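Local coordinates for protein putative enoyl-CoA hydratase/isomerase (Mycobacterium abscessus, PDB 3RSI) that probably acts as a hydro-lyase of lipid metabolism, as expected for a member of the enoyl-CoA hydratase/isomerase (crotonase-like) family, at residues Gly208-Arg213 and Arg239-Ser244; Asn31-Asn36 and Ala65-Gly70; Ile204-Pro209 and Lys257-Phe262; Arg156-Thr161 and Phe181-His186. One frame throughout, in Å; residues are numbered along the deposited sequence.

In the fold
The chain folds as a crotonase-family subunit. Contact 2 comes first. It closes the loop from 31-36 to 65-70, which holds helix 35-50 and strand 56-61. Contact 4 follows in series. It joins 156-161 to 181-186 across helices 160-169 and 175-180, about 31 Å from contact 2 between centres. Contacts 3 and 1 both start around G208 and P209, which they share, between helices 193-205 and 209-222. Contact 1 ends at 239-244, where helix 227-242 stops. Contact 3 reaches on to 257-262, so contact 1 is nested inside it, and the two touch through V212 and N207. All four also touch the second subunit.

Contact 1 of 4, residues Gly208-Arg213 and Arg239-Ser244; sequences GPLAVR and RPVITS
L210 and V241 meet where two helices of the helical C-terminal part of this crotonase-family subunit pack together. L210 lies in the first turn of helix 209-222, and V241 in the last turn of helix 227-242. The nearest backbones are those of A211 and V241, with CA atoms 5.9 Å apart. L210 points at the other helix. Its CG stands anti to the backbone N (chi1 178°), which carries CD2 over the helix end to S244 CB at 3.7 Å. The same methyl lies near the backbone O of P240. V241 comes in alongside with both branches. Its CG2 rests by L210 CG at 4.3 Å and by the backbone of L210 and A211, while CG1 meets A211 CB at 4.3 Å. The contact is apolar and largely buried. The second subunit covers part of it, with its L144 on A211 and its G143 on V241. S244 follows the end of helix 227-242 and N-caps helix 245-253, its OG capping A247 N. S244 N and OG both bind V241 O. The hydroxyl bond measures 2.6 Å from S244 OG to V241 O, lies in the carbonyl plane and uses a lone pair.

Contact 2 of 4, residues Asn31-Asn36 and Ala65-Gly70; sequences NALSTN and AYCVGG
The loop before helix 35-50 packs here on short strand 67-68 and the glycine turn after it, at a subunit interface of the crotonase fold. N31 leads the way. Its CG is anti to the carbonyl carbon (chi1 -53°), and this turns the amide toward the other segment. N31 ND2 makes a weak bond to A65 O at 2.9 Å, bent to 122°, and a longer weak one to Y66 O. Stronger partners lie outside: OD1 takes the N-H of R26, and ND2 also binds A62 O. The amide is therefore held at both ends and its rotation is fixed. A32 CB sits tightly against V68 O. L33 N gives the one hydrogen bond across the contact that is not weak, to G69 O at 2.7 Å. The donor sits above the carbonyl plane, 48° out of it. Beside it L33 O and G70 O crowd each other, so the local detail is doubtful. L33 CD2 reaches C67 SG at 4.0 Å. S34 ends the loop as the N-cap of the helix, its OG bonded to M37 N and to E10. C67 and V68 pair in parallel with a strand of the second subunit, so the sheet runs on across the interface. By sequence, the G69-G70 turn corresponds to the crotonase-family segment that supplies one oxyanion-hole N-H, probably that of G70.

Contact 3 of 4, residues Ile204-Pro209 and Lys257-Phe262; sequences IVRNGP and KREARF
R206 and E259 start this contact, which joins the turn between helices 193-205 and 209-222 to the C-terminal tail of the crotonase-like subunit. R206 bends at chi3 (65°), which swings its guanidinium toward the tail. E259 OE1 lies at the edge of that group, near its plane, 3.8 Å from R206 NE. This is a long salt bridge. The two side chains cross at about a right angle, with the guanidinium and carboxylate planes 86° apart. R206 O faces the tail too. A water gives it a hydrogen bond of 2.7 Å from its O and passes a weak one to A260 O. The same R206 O meets the edge of the F262 ring, in plane, 3.4 Å from CE2. N207 comes next and has its CB directed away from the tail; its ND2 binds L168 O and T169 O of the second subunit. G208 follows and lies over one face of the F262 ring. Its CA makes a CH-pi contact, 3.8 Å from the ring centroid. A260 CB lies over the opposite face. Both carbons are offset toward the rim, so the ring is sandwiched, with R206 O at its edge. P209 ends the walk. It shares R55 of the second subunit with the tail, since R55 NH2 binds F262 O. P209 CD packs on F262 CB at 3.6 Å.

Contact 4 of 4, residues Arg156-Thr161 and Phe181-His186; sequences RQIPYT and FGLVGH
A water joins the two sides of this contact, giving hydrogen bonds to Q157 O at 2.8 Å and to G182 O at 2.7 Å. It links the junction between helices 150-157 and 160-169 to the loop after helix 175-180. Beside it the packing is apolar. I158 points at the other segment. Its CG1 takes the position between the backbone N and the carbonyl carbon (chi1 73°), which leaves CG2 to do the touching. That methyl presses on L183 CA at 3.5 Å, a tight fit, and on L183 CB at 3.8 Å. I158 CB also lies 3.3 Å from F181 O. P159, the N-cap residue of helix 160-169, lays its ring by the same carbonyl, with CD 3.2 Å from F181 O. P159 CG then meets the edge of the F181 ring in plane, 3.9 Å from CD1. The F181 ring also meets Y179 of the third subunit, with planes at about 90°. The Q157 side chain is held elsewhere, its OE1 by R127 and its NE2 by Q122 O. Hydrogen bonding between the two segments is thus mediated by water. The direct join is van der Waals packing of I158 and P159, with close carbon approaches to F181 O.

Contact 1 of 4, residues Gly208-Arg213 and Arg239-Ser244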
loop_
_atom_site.group_PDB
_atom_site.type_symbol
_atom_site.label_atom_id
_atom_site.label_comp_id
_atom_site.label_asym_id
_atom_site.label_seq_id
_atom_site.Cartn_x
_atom_site.Cartn_y
_atom_site.Cartn_z
ATOM N N GLY B 208 26.325 -0.578 7.228
ATOM C CA GLY B 208 27.116 -1.592 6.518
ATOM C C GLY B 208 26.756 -1.571 5.041
ATOM O O GLY B 208 25.585 -1.701 4.712
ATOM N N PRO B 209 27.749 -1.387 4.145
ATOM C CA PRO B 209 27.416 -1.253 2.722
ATOM C C PRO B 209 26.880 -2.519 2.060
ATOM O O PRO B 209 26.022 -2.422 1.179
ATOM C CB PRO B 209 28.739 -0.827 2.073
ATOM C CG PRO B 209 29.594 -0.394 3.126
ATOM C CD PRO B 209 29.164 -1.065 4.397
ATOM N N LEU B 210 27.346 -3.699 2.479
ATOM C CA LEU B 210 26.790 -4.946 1.937
ATOM C C LEU B 210 25.365 -5.146 2.456
ATOM O O LEU B 210 24.470 -5.568 1.706
ATOM C CB LEU B 210 27.678 -6.147 2.268
ATOM C CG LEU B 210 27.174 -7.513 1.802
ATOM C CD1 LEU B 210 27.167 -7.630 0.277
ATOM C CD2 LEU B 210 28.018 -8.632 2.447
ATOM N N ALA B 211 25.168 -4.822 3.734
ATOM C CA ALA B 211 23.859 -4.874 4.379
ATOM C C ALA B 211 22.867 -3.967 3.664
ATOM O O ALA B 211 21.780 -4.408 3.336
ATOM C CB ALA B 211 23.960 -4.472 5.813
ATOM N N VAL B 212 23.254 -2.716 3.415
ATOM C CA VAL B 212 22.391 -1.762 2.697
ATOM C C VAL B 212 22.067 -2.200 1.251
ATOM O O VAL B 212 20.909 -2.179 0.834
ATOM C CB VAL B 212 22.995 -0.320 2.751
ATOM C CG1 VAL B 212 22.230 0.641 1.826
ATOM C CG2 VAL B 212 23.005 0.185 4.216
ATOM N N ARG B 213 23.083 -2.600 0.482
ATOM C CA ARG B 213 22.884 -3.101 -0.890
ATOM C C ARG B 213 21.961 -4.342 -0.921
ATOM O O ARG B 213 20.991 -4.395 -1.675
ATOM C CB ARG B 213 24.257 -3.444 -1.492
ATOM C CG ARG B 213 24.259 -4.253 -2.772
ATOM C CD ARG B 213 25.694 -4.591 -3.268
ATOM N NE ARG B 213 26.611 -3.482 -2.987
ATOM C CZ ARG B 213 27.699 -3.538 -2.212
ATOM N NH1 ARG B 213 28.424 -2.435 -2.026
ATOM N NH2 ARG B 213 28.095 -4.671 -1.637
ATOM N N ARG B 239 21.784 -14.434 3.638
ATOM C CA ARG B 239 22.856 -15.361 4.026
ATOM C C ARG B 239 24.251 -14.751 3.926
ATOM O O ARG B 239 25.017 -14.852 4.881
ATOM C CB ARG B 239 22.804 -16.668 3.211
ATOM C CG ARG B 239 21.777 -17.659 3.683
ATOM C CD ARG B 239 21.804 -18.962 2.861
ATOM N NE ARG B 239 20.445 -19.365 2.484
ATOM C CZ ARG B 239 19.944 -19.387 1.246
ATOM N NH1 ARG B 239 20.677 -19.069 0.177
ATOM N NH2 ARG B 239 18.683 -19.761 1.074
ATOM N N PRO B 240 24.591 -14.126 2.772
ATOM C CA PRO B 240 25.898 -13.478 2.633
ATOM C C PRO B 240 26.122 -12.382 3.677
ATOM O O PRO B 240 27.238 -12.219 4.148
ATOM C CB PRO B 240 25.857 -12.890 1.214
ATOM C CG PRO B 240 24.911 -13.717 0.492
ATOM C CD PRO B 240 23.848 -14.083 1.505
ATOM N N VAL B 241 25.067 -11.677 4.068
ATOM C CA VAL B 241 25.186 -10.624 5.081
ATOM C C VAL B 241 25.528 -11.246 6.437
ATOM O O VAL B 241 26.480 -10.825 7.091
ATOM C CB VAL B 241 23.903 -9.768 5.172
ATOM C CG1 VAL B 241 23.984 -8.790 6.320
ATOM C CG2 VAL B 241 23.664 -9.031 3.842
ATOM N N ILE B 242 24.781 -12.272 6.826
ATOM C CA ILE B 242 25.049 -12.997 8.085
ATOM C C ILE B 242 26.490 -13.470 8.215
ATOM O O ILE B 242 27.101 -13.351 9.275
ATOM C CB ILE B 242 24.103 -14.230 8.246
ATOM C CG1 ILE B 242 22.648 -13.787 8.327
ATOM C CG2 ILE B 242 24.445 -15.036 9.505
ATOM C CD1 ILE B 242 22.436 -12.699 9.299
ATOM N N THR B 243 27.050 -13.973 7.124
ATOM C CA THR B 243 28.399 -14.530 7.122
ATOM C C THR B 243 29.502 -13.511 6.785
ATOM O O THR B 243 30.680 -13.877 6.669
ATOM C CB THR B 243 28.474 -15.732 6.164
ATOM O OG1 THR B 243 28.153 -15.313 4.832
ATOM C CG2 THR B 243 27.479 -16.832 6.624
ATOM N N SER B 244 29.130 -12.244 6.669
ATOM C CA SER B 244 30.054 -11.198 6.221
ATOM C C SER B 244 31.024 -10.785 7.334
ATOM O O SER B 244 30.751 -10.965 8.534
ATOM C CB SER B 244 29.269 -9.977 5.709
ATOM O OG SER B 244 28.582 -9.285 6.761
#

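Contact 2 of 4, residues Asn31-Asn36 and Ala65-Gly70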
loop_
_atom_site.group_PDB
_atom_site.type_symbol
_atom_site.label_atom_id
_atom_site.label_comp_id
_atom_site.label_asym_id
_atom_site.label_seq_id
_atom_site.Cartn_x
_atom_site.Cartn_y
_atom_site.Cartn_z
ATOM N N ASN B 31 12.579 -6.990 26.809
ATOM C CA ASN B 31 11.783 -8.025 26.155
ATOM C C ASN B 31 12.336 -8.471 24.802
ATOM O O ASN B 31 11.593 -8.984 23.968
ATOM C CB ASN B 31 10.314 -7.585 26.069
ATOM C CG ASN B 31 9.751 -7.162 27.428
ATOM O OD1 ASN B 31 10.105 -7.729 28.463
ATOM N ND2 ASN B 31 8.857 -6.181 27.422
ATOM N N ALA B 32 13.643 -8.300 24.614
ATOM C CA ALA B 32 14.343 -8.794 23.422
ATOM C C ALA B 32 14.089 -10.281 23.235
ATOM O O ALA B 32 14.116 -11.056 24.200
ATOM C CB ALA B 32 15.858 -8.535 23.519
ATOM N N LEU B 33 13.849 -10.667 21.991
ATOM C CA LEU B 33 13.701 -12.072 21.637
ATOM C C LEU B 33 14.913 -12.883 22.070
ATOM O O LEU B 33 16.024 -12.424 21.978
ATOM C CB LEU B 33 13.555 -12.212 20.133
ATOM C CG LEU B 33 12.338 -11.542 19.488
ATOM C CD1 LEU B 33 12.304 -11.913 17.985
ATOM C CD2 LEU B 33 11.032 -11.930 20.205
ATOM N N SER B 34 14.674 -14.087 22.569
ATOM C CA SER B 34 15.747 -15.045 22.840
ATOM C C SER B 34 15.333 -16.369 22.214
ATOM O O SER B 34 14.165 -16.553 21.866
ATOM C CB SER B 34 15.923 -15.231 24.336
ATOM O OG SER B 34 14.725 -15.737 24.911
ATOM N N THR B 35 16.280 -17.295 22.081
ATOM C CA THR B 35 15.978 -18.613 21.525
ATOM C C THR B 35 14.856 -19.245 22.335
ATOM O O THR B 35 13.924 -19.811 21.781
ATOM C CB THR B 35 17.209 -19.521 21.554
ATOM O OG1 THR B 35 17.690 -19.599 22.900
ATOM C CG2 THR B 35 18.310 -18.963 20.656
ATOM N N ASN B 36 14.940 -19.103 23.651
ATOM C CA ASN B 36 13.920 -19.569 24.577
ATOM C C ASN B 36 12.515 -19.022 24.317
ATOM O O ASN B 36 11.544 -19.780 24.253
ATOM C CB ASN B 36 14.316 -19.155 25.992
ATOM C CG ASN B 36 14.022 -20.196 27.001
ATOM O OD1 ASN B 36 12.944 -20.790 26.993
ATOM N ND2 ASN B 36 14.985 -20.433 27.909
ATOM N N ALA B 65 8.254 -1.372 27.687
ATOM C CA ALA B 65 8.806 -1.705 26.370
ATOM C C ALA B 65 8.040 -2.875 25.775
ATOM O O ALA B 65 7.600 -3.763 26.493
ATOM C CB ALA B 65 10.260 -2.067 26.478
ATOM N N TYR B 66 7.901 -2.884 24.453
ATOM C CA TYR B 66 7.238 -3.992 23.772
ATOM C C TYR B 66 8.271 -5.075 23.503
ATOM O O TYR B 66 8.193 -6.152 24.078
ATOM C CB TYR B 66 6.548 -3.479 22.504
ATOM C CG TYR B 66 5.883 -4.504 21.611
ATOM C CD1 TYR B 66 4.643 -5.028 21.923
ATOM C CD2 TYR B 66 6.467 -4.874 20.412
ATOM C CE1 TYR B 66 4.013 -5.944 21.081
ATOM C CE2 TYR B 66 5.850 -5.756 19.556
ATOM C CZ TYR B 66 4.632 -6.302 19.892
ATOM O OH TYR B 66 4.058 -7.203 19.023
ATOM N N CYS B 67 9.231 -4.790 22.628
ATOM C CA CYS B 67 10.308 -5.708 22.312
ATOM C C CYS B 67 11.365 -4.929 21.547
ATOM O O CYS B 67 11.086 -4.412 20.457
ATOM C CB CYS B 67 9.780 -6.904 21.495
ATOM S SG CYS B 67 11.045 -8.018 20.850
ATOM N N VAL B 68 12.546 -4.791 22.152
ATOM C CA VAL B 68 13.701 -4.084 21.550
ATOM C C VAL B 68 14.640 -5.254 21.274
ATOM O O VAL B 68 15.414 -5.761 22.144
ATOM C CB VAL B 68 14.365 -3.123 22.505
ATOM C CG1 VAL B 68 13.306 -2.246 23.223
ATOM C CG2 VAL B 68 15.181 -3.922 23.476
ATOM N N GLY B 69 14.563 -5.673 20.050
ATOM C CA GLY B 69 14.072 -6.978 19.857
ATOM C C GLY B 69 14.993 -8.125 19.761
ATOM O O GLY B 69 14.530 -9.218 19.858
ATOM N N GLY B 70 16.282 -7.847 19.664
ATOM C CA GLY B 70 17.227 -8.707 19.001
ATOM C C GLY B 70 17.546 -10.009 19.659
ATOM O O GLY B 70 16.657 -10.656 20.169
#

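Contact 3 of 4, residues Ile204-Pro209 and Lys257-Phe262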
loop_
_atom_site.group_PDB
_atom_site.type_symbol
_atom_site.label_atom_id
_atom_site.label_comp_id
_atom_site.label_asym_id
_atom_site.label_seq_id
_atom_site.Cartn_x
_atom_site.Cartn_y
_atom_site.Cartn_z
ATOM N N ILE B 204 22.981 6.879 6.132
ATOM C CA ILE B 204 23.106 5.681 5.290
ATOM C C ILE B 204 24.562 5.280 5.089
ATOM O O ILE B 204 24.897 4.089 5.180
ATOM C CB ILE B 204 22.439 5.877 3.926
ATOM C CG1 ILE B 204 20.927 5.905 4.102
ATOM C CG2 ILE B 204 22.818 4.729 2.964
ATOM C CD1 ILE B 204 20.176 6.241 2.831
ATOM N N VAL B 205 25.440 6.258 4.860
ATOM C CA VAL B 205 26.865 5.928 4.626
ATOM C C VAL B 205 27.594 5.387 5.870
ATOM O O VAL B 205 28.668 4.809 5.738
ATOM C CB VAL B 205 27.651 7.084 3.969
ATOM C CG1 VAL B 205 26.913 7.537 2.674
ATOM C CG2 VAL B 205 27.876 8.212 4.936
ATOM N N ARG B 206 27.003 5.547 7.053
ATOM C CA ARG B 206 27.523 4.931 8.274
ATOM C C ARG B 206 27.084 3.473 8.462
ATOM O O ARG B 206 27.626 2.761 9.329
ATOM C CB ARG B 206 27.080 5.738 9.500
ATOM C CG ARG B 206 27.743 7.105 9.579
ATOM C CD ARG B 206 27.128 7.931 10.699
ATOM N NE ARG B 206 27.389 7.338 12.014
ATOM C CZ ARG B 206 26.707 7.623 13.121
ATOM N NH1 ARG B 206 25.700 8.496 13.097
ATOM N NH2 ARG B 206 27.022 7.036 14.265
ATOM N N ASN B 207 26.094 3.044 7.679
ATOM C CA ASN B 207 25.577 1.674 7.753
ATOM C C ASN B 207 26.425 0.709 6.929
ATOM O O ASN B 207 27.186 1.133 6.051
ATOM C CB ASN B 207 24.112 1.648 7.308
ATOM C CG ASN B 207 23.233 2.548 8.169
ATOM O OD1 ASN B 207 23.611 2.929 9.297
ATOM N ND2 ASN B 207 22.058 2.892 7.649
ATOM N N GLY B 208 26.325 -0.578 7.228
ATOM C CA GLY B 208 27.116 -1.592 6.518
ATOM C C GLY B 208 26.756 -1.571 5.041
ATOM O O GLY B 208 25.585 -1.701 4.712
ATOM N N PRO B 209 27.749 -1.387 4.145
ATOM C CA PRO B 209 27.416 -1.253 2.722
ATOM C C PRO B 209 26.880 -2.519 2.060
ATOM O O PRO B 209 26.022 -2.422 1.179
ATOM C CB PRO B 209 28.739 -0.827 2.073
ATOM C CG PRO B 209 29.594 -0.394 3.126
ATOM C CD PRO B 209 29.164 -1.065 4.397
ATOM N N LYS B 257 34.151 -1.195 22.632
ATOM C CA LYS B 257 33.956 0.198 23.060
ATOM C C LYS B 257 34.491 1.168 21.997
ATOM O O LYS B 257 35.265 2.100 22.294
ATOM C CB LYS B 257 34.587 0.438 24.442
ATOM N N ARG B 258 34.035 0.938 20.759
ATOM C CA ARG B 258 34.498 1.686 19.582
ATOM C C ARG B 258 33.484 1.602 18.424
ATOM O O ARG B 258 32.748 0.625 18.316
ATOM C CB ARG B 258 35.879 1.159 19.149
ATOM N N GLU B 259 33.443 2.635 17.577
ATOM C CA GLU B 259 32.528 2.675 16.404
ATOM C C GLU B 259 32.954 1.671 15.301
ATOM O O GLU B 259 34.135 1.322 15.187
ATOM C CB GLU B 259 32.435 4.106 15.836
ATOM C CG GLU B 259 31.879 4.201 14.417
ATOM C CD GLU B 259 31.687 5.630 13.930
ATOM O OE1 GLU B 259 30.635 5.893 13.296
ATOM O OE2 GLU B 259 32.584 6.472 14.160
ATOM N N ALA B 260 31.984 1.214 14.504
ATOM C CA ALA B 260 32.224 0.193 13.480
ATOM C C ALA B 260 32.936 0.769 12.257
ATOM O O ALA B 260 32.614 1.871 11.813
ATOM C CB ALA B 260 30.906 -0.458 13.065
ATOM N N ARG B 261 33.895 0.014 11.719
ATOM C CA ARG B 261 34.539 0.326 10.438
ATOM C C ARG B 261 34.144 -0.762 9.429
ATOM O O ARG B 261 34.723 -1.848 9.416
ATOM C CB ARG B 261 36.057 0.377 10.613
ATOM N N PHE B 262 33.137 -0.479 8.609
ATOM C CA PHE B 262 32.632 -1.461 7.641
ATOM C C PHE B 262 33.410 -1.343 6.340
ATOM O O PHE B 262 33.864 -0.249 5.987
ATOM C CB PHE B 262 31.150 -1.224 7.340
ATOM C CG PHE B 262 30.250 -1.371 8.524
ATOM C CD1 PHE B 262 30.226 -2.556 9.254
ATOM C CD2 PHE B 262 29.377 -0.347 8.878
ATOM C CE1 PHE B 262 29.384 -2.708 10.344
ATOM C CE2 PHE B 262 28.517 -0.485 9.967
ATOM C CZ PHE B 262 28.527 -1.667 10.714
HETATM O O HOH W 1 30.184 3.200 9.944
#

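Contact 4 of 4, residues Arg156-Thr161 and Phe181-His186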
loop_
_atom_site.group_PDB
_atom_site.type_symbol
_atom_site.label_atom_id
_atom_site.label_comp_id
_atom_site.label_asym_id
_atom_site.label_seq_id
_atom_site.Cartn_x
_atom_site.Cartn_y
_atom_site.Cartn_z
ATOM N N ARG B 156 1.450 0.431 -6.432
ATOM C CA ARG B 156 2.166 -0.430 -5.490
ATOM C C ARG B 156 2.743 0.352 -4.323
ATOM O O ARG B 156 3.078 -0.229 -3.284
ATOM C CB ARG B 156 3.303 -1.178 -6.178
ATOM C CG ARG B 156 2.853 -2.016 -7.340
ATOM C CD ARG B 156 4.006 -2.712 -7.988
ATOM N NE ARG B 156 3.568 -3.404 -9.193
ATOM C CZ ARG B 156 4.144 -4.487 -9.704
ATOM N NH1 ARG B 156 5.218 -5.051 -9.126
ATOM N NH2 ARG B 156 3.615 -5.025 -10.780
ATOM N N GLN B 157 2.927 1.648 -4.532
ATOM C CA GLN B 157 3.691 2.485 -3.623
ATOM C C GLN B 157 2.826 3.447 -2.788
ATOM O O GLN B 157 3.248 3.866 -1.704
ATOM C CB GLN B 157 4.731 3.253 -4.424
ATOM C CG GLN B 157 5.730 2.341 -5.127
ATOM C CD GLN B 157 6.978 3.073 -5.616
ATOM O OE1 GLN B 157 7.171 4.259 -5.334
ATOM N NE2 GLN B 157 7.844 2.350 -6.338
ATOM N N ILE B 158 1.647 3.795 -3.308
ATOM C CA ILE B 158 0.667 4.671 -2.618
ATOM C C ILE B 158 -0.751 4.110 -2.797
ATOM O O ILE B 158 -0.988 3.277 -3.681
ATOM C CB ILE B 158 0.697 6.138 -3.122
ATOM C CG1 ILE B 158 0.081 6.272 -4.524
ATOM C CG2 ILE B 158 2.113 6.712 -3.092
ATOM C CD1 ILE B 158 -0.017 7.754 -4.986
ATOM N N PRO B 159 -1.704 4.577 -1.983
ATOM C CA PRO B 159 -3.026 3.968 -2.078
ATOM C C PRO B 159 -3.619 3.999 -3.486
ATOM O O PRO B 159 -3.599 5.033 -4.165
ATOM C CB PRO B 159 -3.855 4.769 -1.083
ATOM C CG PRO B 159 -2.849 5.119 -0.017
ATOM C CD PRO B 159 -1.588 5.424 -0.781
ATOM N N TYR B 160 -4.095 2.827 -3.896
ATOM C CA TYR B 160 -4.681 2.575 -5.204
ATOM C C TYR B 160 -5.533 3.709 -5.723
ATOM O O TYR B 160 -5.350 4.135 -6.852
ATOM C CB TYR B 160 -5.545 1.337 -5.079
ATOM C CG TYR B 160 -6.182 0.825 -6.338
ATOM C CD1 TYR B 160 -5.511 -0.095 -7.153
ATOM C CD2 TYR B 160 -7.475 1.183 -6.680
ATOM C CE1 TYR B 160 -6.117 -0.615 -8.296
ATOM C CE2 TYR B 160 -8.089 0.668 -7.810
ATOM C CZ TYR B 160 -7.400 -0.235 -8.616
ATOM O OH TYR B 160 -8.004 -0.747 -9.751
ATOM N N THR B 161 -6.485 4.191 -4.924
ATOM C CA THR B 161 -7.404 5.216 -5.450
ATOM C C THR B 161 -6.702 6.513 -5.825
ATOM O O THR B 161 -7.095 7.152 -6.801
ATOM C CB THR B 161 -8.635 5.472 -4.543
ATOM O OG1 THR B 161 -9.602 6.243 -5.274
ATOM C CG2 THR B 161 -8.262 6.181 -3.234
ATOM N N PHE B 181 -0.422 10.575 1.369
ATOM C CA PHE B 181 -0.578 9.305 0.659
ATOM C C PHE B 181 0.722 8.491 0.550
ATOM O O PHE B 181 0.743 7.442 -0.083
ATOM C CB PHE B 181 -1.192 9.568 -0.715
ATOM C CG PHE B 181 -2.639 9.939 -0.653
ATOM C CD1 PHE B 181 -3.591 8.964 -0.501
ATOM C CD2 PHE B 181 -3.041 11.268 -0.709
ATOM C CE1 PHE B 181 -4.952 9.297 -0.427
ATOM C CE2 PHE B 181 -4.375 11.609 -0.646
ATOM C CZ PHE B 181 -5.335 10.629 -0.495
ATOM N N GLY B 182 1.781 8.965 1.209
ATOM C CA GLY B 182 3.040 8.250 1.315
ATOM C C GLY B 182 3.849 8.167 0.048
ATOM O O GLY B 182 4.698 7.309 -0.079
ATOM N N LEU B 183 3.591 9.056 -0.912
ATOM C CA LEU B 183 4.431 9.132 -2.089
ATOM C C LEU B 183 5.827 9.625 -1.680
ATOM O O LEU B 183 6.835 9.237 -2.270
ATOM C CB LEU B 183 3.798 10.091 -3.115
ATOM C CG LEU B 183 4.557 10.263 -4.419
ATOM C CD1 LEU B 183 4.693 8.961 -5.180
ATOM C CD2 LEU B 183 3.876 11.329 -5.280
ATOM N N VAL B 184 5.871 10.504 -0.679
ATOM C CA VAL B 184 7.136 10.964 -0.099
ATOM C C VAL B 184 7.145 10.669 1.397
ATOM O O VAL B 184 6.086 10.438 2.004
ATOM C CB VAL B 184 7.367 12.470 -0.364
ATOM C CG1 VAL B 184 7.341 12.758 -1.885
ATOM C CG2 VAL B 184 6.331 13.331 0.350
ATOM N N GLY B 185 8.334 10.701 1.992
ATOM C CA GLY B 185 8.508 10.354 3.391
ATOM C C GLY B 185 8.703 11.527 4.328
ATOM O O GLY B 185 8.661 11.347 5.544
ATOM N N HIS B 186 8.940 12.717 3.772
ATOM C CA HIS B 186 9.122 13.936 4.549
ATOM C C HIS B 186 8.586 15.151 3.760
ATOM O O HIS B 186 8.650 15.179 2.516
ATOM C CB HIS B 186 10.615 14.196 4.792
ATOM C CG HIS B 186 11.302 13.132 5.586
ATOM N ND1 HIS B 186 11.342 13.144 6.963
ATOM C CD2 HIS B 186 11.939 12.002 5.194
ATOM C CE1 HIS B 186 11.994 12.074 7.380
ATOM N NE2 HIS B 186 12.359 11.364 6.326
HETATM O O HOH W 2 5.682 5.284 -1.485
#